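Local coordinates for protein acetyl-CoA C-acetyltransferase (Syntrophomonas wolfei subsp. wolfei, PDB 7N7Z) that probably catalyses the thiolase reaction, in which two acetyl-CoA molecules condense reversibly to acetoacetyl-CoA and free coenzyme A, at residues V11-T16 / S370-L375; D180-T185 / A325-V330; T111-V116 / K265-E270. All coordinates share one frame; numbering follows the deposited sequence.

Interaction 1 of 3, residues V11-T16 / S370-L375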
loop_
_atom_site.group_PDB
_atom_site.type_symbol
_atom_site.label_atom_id
_atom_site.label_comp_id
_atom_site.label_asym_id
_atom_site.label_seq_id
_atom_site.Cartn_x
_atom_site.Cartn_y
_atom_site.Cartn_z
ATOM N N VAL B 11 -25.827 9.847 34.810
ATOM C CA VAL B 11 -25.444 10.988 35.628
ATOM C C VAL B 11 -24.724 12.069 34.831
ATOM O O VAL B 11 -24.742 13.237 35.250
ATOM C CB VAL B 11 -24.578 10.542 36.825
ATOM C CG1 VAL B 11 -24.243 11.720 37.722
ATOM C CG2 VAL B 11 -25.297 9.464 37.621
ATOM N N GLY B 12 -24.102 11.732 33.711
ATOM C CA GLY B 12 -23.432 12.721 32.886
ATOM C C GLY B 12 -23.488 12.312 31.433
ATOM O O GLY B 12 -23.452 11.121 31.104
ATOM N N MET B 13 -23.579 13.309 30.554
ATOM C CA MET B 13 -23.697 13.066 29.123
ATOM C C MET B 13 -23.044 14.209 28.363
ATOM O O MET B 13 -23.160 15.371 28.759
ATOM C CB MET B 13 -25.163 12.936 28.700
ATOM C CG MET B 13 -25.888 11.772 29.344
ATOM S SD MET B 13 -27.611 11.675 28.832
ATOM C CE MET B 13 -27.503 10.444 27.546
ATOM N N ALA B 14 -22.370 13.874 27.266
ATOM C CA ALA B 14 -21.714 14.882 26.447
ATOM C C ALA B 14 -21.420 14.297 25.076
ATOM O O ALA B 14 -21.317 13.079 24.904
ATOM C CB ALA B 14 -20.421 15.384 27.098
ATOM N N ARG B 15 -21.293 15.190 24.099
ATOM C CA ARG B 15 -20.857 14.816 22.764
ATOM C C ARG B 15 -20.080 15.980 22.169
ATOM O O ARG B 15 -20.252 17.134 22.568
ATOM C CB ARG B 15 -22.038 14.435 21.860
ATOM C CG ARG B 15 -22.970 15.584 21.478
ATOM C CD ARG B 15 -23.835 15.204 20.282
ATOM N NE ARG B 15 -24.769 16.258 19.896
ATOM C CZ ARG B 15 -24.568 17.132 18.917
ATOM N NH1 ARG B 15 -23.447 17.142 18.213
ATOM N NH2 ARG B 15 -25.518 18.021 18.639
ATOM N N THR B 16 -19.211 15.660 21.222
ATOM C CA THR B 16 -18.546 16.680 20.432
ATOM C C THR B 16 -19.473 17.117 19.309
ATOM O O THR B 16 -20.506 16.493 19.059
ATOM C CB THR B 16 -17.231 16.142 19.874
ATOM O OG1 THR B 16 -17.501 15.215 18.815
ATOM C CG2 THR B 16 -16.425 15.445 20.963
ATOM N N SER B 370 -28.837 13.394 22.780
ATOM C CA SER B 370 -29.718 14.439 22.268
ATOM C C SER B 370 -31.142 14.250 22.771
ATOM O O SER B 370 -31.830 15.230 23.082
ATOM C CB SER B 370 -29.683 14.449 20.742
ATOM O OG SER B 370 -28.411 14.854 20.270
ATOM N N MET B 371 -31.602 13.000 22.861
ATOM C CA MET B 371 -32.933 12.737 23.392
ATOM C C MET B 371 -33.100 13.366 24.769
ATOM O O MET B 371 -34.050 14.120 25.010
ATOM C CB MET B 371 -33.183 11.228 23.456
ATOM C CG MET B 371 -34.549 10.837 24.017
ATOM S SD MET B 371 -34.579 9.147 24.642
ATOM C CE MET B 371 -33.668 9.356 26.166
ATOM N N TYR B 372 -32.180 13.067 25.689
ATOM C CA TYR B 372 -32.298 13.596 27.044
ATOM C C TYR B 372 -32.377 15.117 27.037
ATOM O O TYR B 372 -33.300 15.708 27.610
ATOM C CB TYR B 372 -31.117 13.147 27.904
ATOM C CG TYR B 372 -30.931 14.039 29.113
ATOM C CD1 TYR B 372 -31.745 13.901 30.229
ATOM C CD2 TYR B 372 -29.964 15.036 29.127
ATOM C CE1 TYR B 372 -31.592 14.718 31.330
ATOM C CE2 TYR B 372 -29.806 15.863 30.224
ATOM C CZ TYR B 372 -30.623 15.698 31.323
ATOM O OH TYR B 372 -30.471 16.517 32.419
ATOM N N TYR B 373 -31.403 15.773 26.406
ATOM C CA TYR B 373 -31.336 17.228 26.471
ATOM C C TYR B 373 -32.539 17.891 25.815
ATOM O O TYR B 373 -32.866 19.031 26.161
ATOM C CB TYR B 373 -30.036 17.713 25.833
ATOM C CG TYR B 373 -28.871 17.695 26.796
ATOM C CD1 TYR B 373 -28.703 18.708 27.730
ATOM C CD2 TYR B 373 -27.948 16.657 26.782
ATOM C CE1 TYR B 373 -27.644 18.693 28.616
ATOM C CE2 TYR B 373 -26.885 16.634 27.663
ATOM C CZ TYR B 373 -26.739 17.654 28.579
ATOM O OH TYR B 373 -25.683 17.637 29.460
ATOM N N GLU B 374 -33.206 17.208 24.882
ATOM C CA GLU B 374 -34.469 17.726 24.369
ATOM C C GLU B 374 -35.582 17.552 25.396
ATOM O O GLU B 374 -36.435 18.434 25.550
ATOM C CB GLU B 374 -34.832 17.034 23.056
ATOM C CG GLU B 374 -36.049 17.632 22.360
ATOM C CD GLU B 374 -35.789 19.019 21.796
ATOM O OE1 GLU B 374 -34.650 19.517 21.927
ATOM O OE2 GLU B 374 -36.726 19.611 21.218
ATOM N N LEU B 375 -35.589 16.423 26.108
ATOM C CA LEU B 375 -36.510 16.272 27.231
ATOM C C LEU B 375 -36.313 17.398 28.237
ATOM O O LEU B 375 -37.281 18.009 28.705
ATOM C CB LEU B 375 -36.305 14.916 27.908
ATOM C CG LEU B 375 -36.632 13.640 27.130
ATOM C CD1 LEU B 375 -36.414 12.428 28.028
ATOM C CD2 LEU B 375 -38.051 13.662 26.594
HETATM O O HOH W 1 -24.810 15.641 31.358
#
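Two tyrosine rings of helix 360-378, Tyr372 and Tyr373, receive the Met13 portion of strand 8-20. The Met13 sulfur approaches the Tyr372 ring obliquely, with SD 4.7 Å from the ring centroid and 40° off its normal, a Met-aromatic contact. The same sulfur touches the root of that side chain, SD lying 3.9 Å from Tyr372 CB. Tyr373 meets the strand differently: Met13 O comes to the edge of its ring, near the plane, while one face is covered near the rim by Tyr372 CD2, 3.5 Å above the plane. In turn, Tyr373 CD2 lies in plane at the edge of the Tyr372 ring, so the two rings are packed against each other.

Water 1 fastens the phenol end to the strand, accepting from Met13 N at 2.8 Å and pairing with Tyr373 OH at 2.9 Å; Met13 O is itself hydrogen-bonded to Arg44 of helix 30-45. Further along, Arg15 reaches the helix through a chain extended from CG to NE (chi2 163°, chi3 179°). Its NE stops 3.9 Å from Ser370 OG, and the two groups are joined through a shared partner, Glu202, which takes a salt bridge from the first and a hydrogen bond from the second. The guanidinium also bonds to the carbonyl of the next residue, NH1 to Thr16 O at 3.1 Å, and pairs with Asp220. Helix 360-378 thus lies across a strand of the N-terminal half, and helix 30-45 packs on Ala14, whose CB points away from helix 360-378, consistent with the layered alpha-beta-alpha-beta-alpha thiolase fold, in which helices fill the space between two sheets.

Interaction 2 of 3, residues D180-T185 / A325-V330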
loop_
_atom_site.group_PDB
_atom_site.type_symbol
_atom_site.label_atom_id
_atom_site.label_comp_id
_atom_site.label_asym_id
_atom_site.label_seq_id
_atom_site.Cartn_x
_atom_site.Cartn_y
_atom_site.Cartn_z
ATOM N N ASP B 180 -37.286 13.800 -0.763
ATOM C CA ASP B 180 -36.696 15.133 -0.716
ATOM C C ASP B 180 -37.452 16.033 0.253
ATOM O O ASP B 180 -36.846 16.876 0.925
ATOM C CB ASP B 180 -36.676 15.745 -2.117
ATOM C CG ASP B 180 -35.517 15.238 -2.961
ATOM O OD1 ASP B 180 -34.495 14.810 -2.383
ATOM O OD2 ASP B 180 -35.629 15.270 -4.204
ATOM N N ALA B 181 -38.773 15.868 0.344
ATOM C CA ALA B 181 -39.557 16.677 1.271
ATOM C C ALA B 181 -39.117 16.436 2.710
ATOM O O ALA B 181 -38.791 17.380 3.440
ATOM C CB ALA B 181 -41.046 16.369 1.102
ATOM N N LEU B 182 -39.099 15.171 3.137
ATOM C CA LEU B 182 -38.647 14.854 4.486
ATOM C C LEU B 182 -37.216 15.327 4.703
ATOM O O LEU B 182 -36.901 15.957 5.720
ATOM C CB LEU B 182 -38.760 13.350 4.735
ATOM C CG LEU B 182 -38.485 12.886 6.168
ATOM C CD1 LEU B 182 -39.388 11.720 6.535
ATOM C CD2 LEU B 182 -37.024 12.503 6.350
ATOM N N ALA B 183 -36.332 15.037 3.744
ATOM C CA ALA B 183 -34.925 15.390 3.901
ATOM C C ALA B 183 -34.746 16.886 4.111
ATOM O O ALA B 183 -33.904 17.312 4.910
ATOM C CB ALA B 183 -34.135 14.923 2.679
ATOM N N LEU B 184 -35.526 17.704 3.399
ATOM C CA LEU B 184 -35.406 19.151 3.547
ATOM C C LEU B 184 -35.637 19.571 4.993
ATOM O O LEU B 184 -34.840 20.319 5.569
ATOM C CB LEU B 184 -36.394 19.853 2.615
ATOM C CG LEU B 184 -36.510 21.372 2.775
ATOM C CD1 LEU B 184 -35.202 22.056 2.410
ATOM C CD2 LEU B 184 -37.654 21.914 1.932
ATOM N N THR B 185 -36.726 19.091 5.600
ATOM C CA THR B 185 -37.033 19.475 6.974
ATOM C C THR B 185 -35.882 19.134 7.913
ATOM O O THR B 185 -35.603 19.880 8.859
ATOM C CB THR B 185 -38.319 18.790 7.438
ATOM O OG1 THR B 185 -38.305 17.413 7.043
ATOM C CG2 THR B 185 -39.536 19.474 6.834
ATOM N N ALA B 325 -35.921 7.670 2.458
ATOM C CA ALA B 325 -36.722 6.501 2.112
ATOM C C ALA B 325 -36.762 5.506 3.264
ATOM O O ALA B 325 -37.799 4.881 3.521
ATOM C CB ALA B 325 -36.164 5.836 0.854
ATOM N N GLN B 326 -35.641 5.347 3.969
ATOM C CA GLN B 326 -35.602 4.425 5.099
ATOM C C GLN B 326 -36.597 4.834 6.177
ATOM O O GLN B 326 -37.315 3.990 6.725
ATOM C CB GLN B 326 -34.183 4.366 5.670
ATOM C CG GLN B 326 -34.036 3.478 6.896
ATOM C CD GLN B 326 -33.882 4.262 8.190
ATOM O OE1 GLN B 326 -33.683 5.478 8.180
ATOM N NE2 GLN B 326 -33.970 3.561 9.313
ATOM N N VAL B 327 -36.658 6.130 6.489
ATOM C CA VAL B 327 -37.597 6.611 7.500
ATOM C C VAL B 327 -39.031 6.388 7.037
ATOM O O VAL B 327 -39.854 5.810 7.757
ATOM C CB VAL B 327 -37.337 8.095 7.810
ATOM C CG1 VAL B 327 -38.307 8.595 8.878
ATOM C CG2 VAL B 327 -35.900 8.305 8.242
ATOM N N LEU B 328 -39.354 6.855 5.830
ATOM C CA LEU B 328 -40.712 6.693 5.321
ATOM C C LEU B 328 -41.111 5.225 5.262
ATOM O O LEU B 328 -42.299 4.901 5.372
ATOM C CB LEU B 328 -40.833 7.341 3.942
ATOM C CG LEU B 328 -40.567 8.848 3.885
ATOM C CD1 LEU B 328 -40.828 9.377 2.485
ATOM C CD2 LEU B 328 -41.407 9.611 4.901
ATOM N N GLY B 329 -40.141 4.326 5.096
ATOM C CA GLY B 329 -40.440 2.909 5.207
ATOM C C GLY B 329 -40.769 2.507 6.632
ATOM O O GLY B 329 -41.648 1.673 6.865
ATOM N N VAL B 330 -40.073 3.098 7.605
ATOM C CA VAL B 330 -40.374 2.818 9.006
ATOM C C VAL B 330 -41.773 3.308 9.352
ATOM O O VAL B 330 -42.542 2.612 10.028
ATOM C CB VAL B 330 -39.308 3.456 9.918
ATOM C CG1 VAL B 330 -39.786 3.481 11.362
ATOM C CG2 VAL B 330 -37.991 2.703 9.799
#
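Leu182 reaches Leu328 and Val327 because its first torsion turns CG anti to the backbone N (chi1 -173°), projecting the branched end from helix 176-196 toward helix 324-336. Leu328 answers with CG placed beside its own backbone N (chi1 -61°), and the two leucine side chains run alongside each other with opposed directions. A single methyl carries the whole meeting on the Leu182 side. Its CD1 rests 4.1 Å from Val327 CG1, an ordinary van der Waals distance, and approaches Leu328 CD2 to 3.3 Å. That second distance is tighter than carbon atoms normally allow, and the second torsion of Leu182 (144°) lies away from the usual staggered values, so the exact placement of this methyl is doubtful, although the pairing of the residues is plain.

The contact joins the loop domain, an insertion in the N-terminal half, to the C-terminal half. Helix 176-196 belongs to the long excursion between strands 113-121 and 254-264 that forms this domain in thiolases, whereas helix 324-336 follows strand 316-319 and the Asn-Glu-Ala-Phe signature of the C-terminal half. Across the helices the backbones stay apart, the nearest CA atoms, those of Leu182 and Leu328, being 8.5 Å from each other, and the apolar side chains bridge the interval. Ile354 of the short helix 353-356 also packs on Leu182, and the Leu328 side chain additionally touches Glu178, one turn earlier on helix 176-196. The predicted catalytic Cys388 has its side chain about 8 Å from that of Val327, while the neighbouring Gln326 touches Cys388 directly and is hydrogen-bonded to Gly293 and Ala322.

Interaction 3 of 3, residues T111-V116 / K265-E270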
loop_
_atom_site.group_PDB
_atom_site.type_symbol
_atom_site.label_atom_id
_atom_site.label_comp_id
_atom_site.label_asym_id
_atom_site.label_seq_id
_atom_site.Cartn_x
_atom_site.Cartn_y
_atom_site.Cartn_z
ATOM N N THR B 111 -20.832 -4.028 38.309
ATOM C CA THR B 111 -20.212 -2.719 38.432
ATOM C C THR B 111 -21.221 -1.754 39.035
ATOM O O THR B 111 -22.435 -1.946 38.932
ATOM C CB THR B 111 -19.725 -2.180 37.079
ATOM O OG1 THR B 111 -20.839 -2.047 36.187
ATOM C CG2 THR B 111 -18.690 -3.113 36.463
ATOM N N ASP B 112 -20.701 -0.708 39.673
ATOM C CA ASP B 112 -21.527 0.369 40.203
ATOM C C ASP B 112 -21.515 1.608 39.323
ATOM O O ASP B 112 -22.536 2.298 39.227
ATOM C CB ASP B 112 -21.059 0.749 41.612
ATOM C CG ASP B 112 -21.049 -0.435 42.559
ATOM O OD1 ASP B 112 -21.875 -1.351 42.367
ATOM O OD2 ASP B 112 -20.218 -0.451 43.493
ATOM N N ILE B 113 -20.389 1.898 38.674
ATOM C CA ILE B 113 -20.242 3.049 37.794
ATOM C C ILE B 113 -19.557 2.575 36.522
ATOM O O ILE B 113 -18.490 1.956 36.583
ATOM C CB ILE B 113 -19.428 4.180 38.453
ATOM C CG1 ILE B 113 -19.888 4.399 39.897
ATOM C CG2 ILE B 113 -19.546 5.462 37.635
ATOM C CD1 ILE B 113 -19.100 5.456 40.639
ATOM N N SER B 114 -20.167 2.865 35.374
ATOM C CA SER B 114 -19.637 2.449 34.084
ATOM C C SER B 114 -19.580 3.646 33.148
ATOM O O SER B 114 -20.556 4.393 33.027
ATOM C CB SER B 114 -20.495 1.341 33.463
ATOM O OG SER B 114 -20.309 0.109 34.139
ATOM N N LEU B 115 -18.436 3.825 32.496
ATOM C CA LEU B 115 -18.284 4.831 31.457
ATOM C C LEU B 115 -18.556 4.186 30.104
ATOM O O LEU B 115 -18.058 3.092 29.822
ATOM C CB LEU B 115 -16.878 5.431 31.490
ATOM C CG LEU B 115 -16.509 6.356 30.328
ATOM C CD1 LEU B 115 -17.478 7.525 30.234
ATOM C CD2 LEU B 115 -15.080 6.854 30.474
ATOM N N VAL B 116 -19.356 4.853 29.280
ATOM C CA VAL B 116 -19.635 4.404 27.920
ATOM C C VAL B 116 -19.166 5.494 26.969
ATOM O O VAL B 116 -19.608 6.645 27.072
ATOM C CB VAL B 116 -21.123 4.092 27.705
ATOM C CG1 VAL B 116 -21.375 3.687 26.257
ATOM C CG2 VAL B 116 -21.580 2.999 28.654
ATOM N N LYS B 265 -28.847 3.273 40.738
ATOM C CA LYS B 265 -29.571 4.310 41.465
ATOM C C LYS B 265 -28.999 4.508 42.862
ATOM O O LYS B 265 -28.876 5.642 43.339
ATOM C CB LYS B 265 -31.053 3.942 41.545
ATOM C CG LYS B 265 -32.005 5.129 41.621
ATOM C CD LYS B 265 -33.443 4.653 41.794
ATOM C CE LYS B 265 -34.403 5.806 42.032
ATOM N NZ LYS B 265 -34.851 6.432 40.753
ATOM N N LYS B 266 -28.634 3.414 43.532
ATOM C CA LYS B 266 -28.171 3.505 44.911
ATOM C C LYS B 266 -26.748 4.040 45.008
ATOM O O LYS B 266 -26.401 4.675 46.010
ATOM C CB LYS B 266 -28.271 2.134 45.580
ATOM C CG LYS B 266 -29.705 1.656 45.767
ATOM C CD LYS B 266 -29.765 0.178 46.139
ATOM C CE LYS B 266 -30.673 -0.068 47.337
ATOM N NZ LYS B 266 -30.291 -1.299 48.088
ATOM N N LYS B 267 -25.912 3.800 43.995
ATOM C CA LYS B 267 -24.570 4.374 44.010
ATOM C C LYS B 267 -24.617 5.876 43.761
ATOM O O LYS B 267 -23.840 6.635 44.353
ATOM C CB LYS B 267 -23.688 3.688 42.967
ATOM C CG LYS B 267 -22.228 4.135 42.992
ATOM C CD LYS B 267 -21.499 3.650 44.244
ATOM C CE LYS B 267 -20.108 4.259 44.351
ATOM N NZ LYS B 267 -19.337 3.707 45.502
ATOM N N CYS B 268 -25.519 6.323 42.884
ATOM C CA CYS B 268 -25.671 7.756 42.653
ATOM C C CYS B 268 -26.126 8.465 43.922
ATOM O O CYS B 268 -25.681 9.582 44.215
ATOM C CB CYS B 268 -26.662 7.998 41.516
ATOM S SG CYS B 268 -26.919 9.740 41.129
ATOM N N GLU B 269 -27.010 7.829 44.694
ATOM C CA GLU B 269 -27.470 8.428 45.943
ATOM C C GLU B 269 -26.352 8.475 46.976
ATOM O O GLU B 269 -26.221 9.459 47.714
ATOM C CB GLU B 269 -28.666 7.646 46.486
ATOM C CG GLU B 269 -29.880 7.646 45.566
ATOM C CD GLU B 269 -30.804 6.464 45.809
ATOM O OE1 GLU B 269 -30.446 5.579 46.614
ATOM O OE2 GLU B 269 -31.890 6.420 45.192
ATOM N N GLU B 270 -25.537 7.420 47.043
ATOM C CA GLU B 270 -24.461 7.377 48.027
ATOM C C GLU B 270 -23.465 8.508 47.809
ATOM O O GLU B 270 -22.916 9.057 48.772
ATOM C CB GLU B 270 -23.753 6.023 47.965
ATOM C CG GLU B 270 -23.058 5.624 49.255
ATOM C CD GLU B 270 -21.775 4.852 49.008
ATOM O OE1 GLU B 270 -21.853 3.714 48.498
ATOM O OE2 GLU B 270 -20.689 5.383 49.325
HETATM O O HOH W 2 -18.712 0.904 45.116
#
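Asp112, just ahead of strand 113-121, faces Lys267 of the short helix 265-270, and the CA atoms of this pair are 6.3 Å apart, the closest CA pair between the two segments. Lys267 does all the touching from the helix. Its CG stands anti to the backbone N (chi1 -175°) and the chain then bends at the next torsion (chi2 70°), which brings the methylene run against Asp112 and Ile113. The CG atom is 3.8 Å from Asp112 CB and 3.9 Å from Ile113 CG1. Beyond it, Lys267 CE passes 4.0 Å from Ile113 CD1, the two side chains crossing at about a right angle, so that an aliphatic stem is packed before the amine emerges.

Topologically, this is a helix folding back beside a neighbouring strand: 254-264 runs antiparallel to 113-121 in the large mixed sheet, and helix 265-270 begins where 254-264 ends, on the way to strand 277-285 of the C-terminal half. A backbone bond between Asp112 and Ser264 marks that junction, and Ser264 OG is also bonded to Lys267 N. From the other flank, Asp53 receives the backbone N-H groups of Asp112 and Ile113.

The charged ends meet through solvent. Water 2 donates to Asp112 OD2 at 2.6 Å and accepts from Lys267 NZ at 2.9 Å, spanning a direct gap of 4.7 Å between that carboxylate oxygen and the ammonium nitrogen. Lys267 NZ also has a long salt bridge, 3.9 Å, to Glu270 OE1 in the following turn of its helix; these two acidic side chains probably both stabilise the positive charge.

Overall arrangement
Interactions 1 and 3 share the large mixed sheet and have centres about 17 Å apart; they touch where Val11 CG2 lies 3.9 Å from Cys268 SG. Interaction 2 is remote, its centre about 25 Å from that of interaction 1 and 39 Å from that of interaction 3, on the opposite side of the chain's centre from the latter. Along the sequence interaction 1 encloses the other two, whose segments alternate: 11-16, 111-116, 180-185, 265-270, 325-330, 370-375. Interactions 1 and 2 each tie the N-terminal thiolase half to the C-terminal half, at separate places, while interaction 3 packs helix 265-270, in the connection between the halves, against the start of strand 113-121.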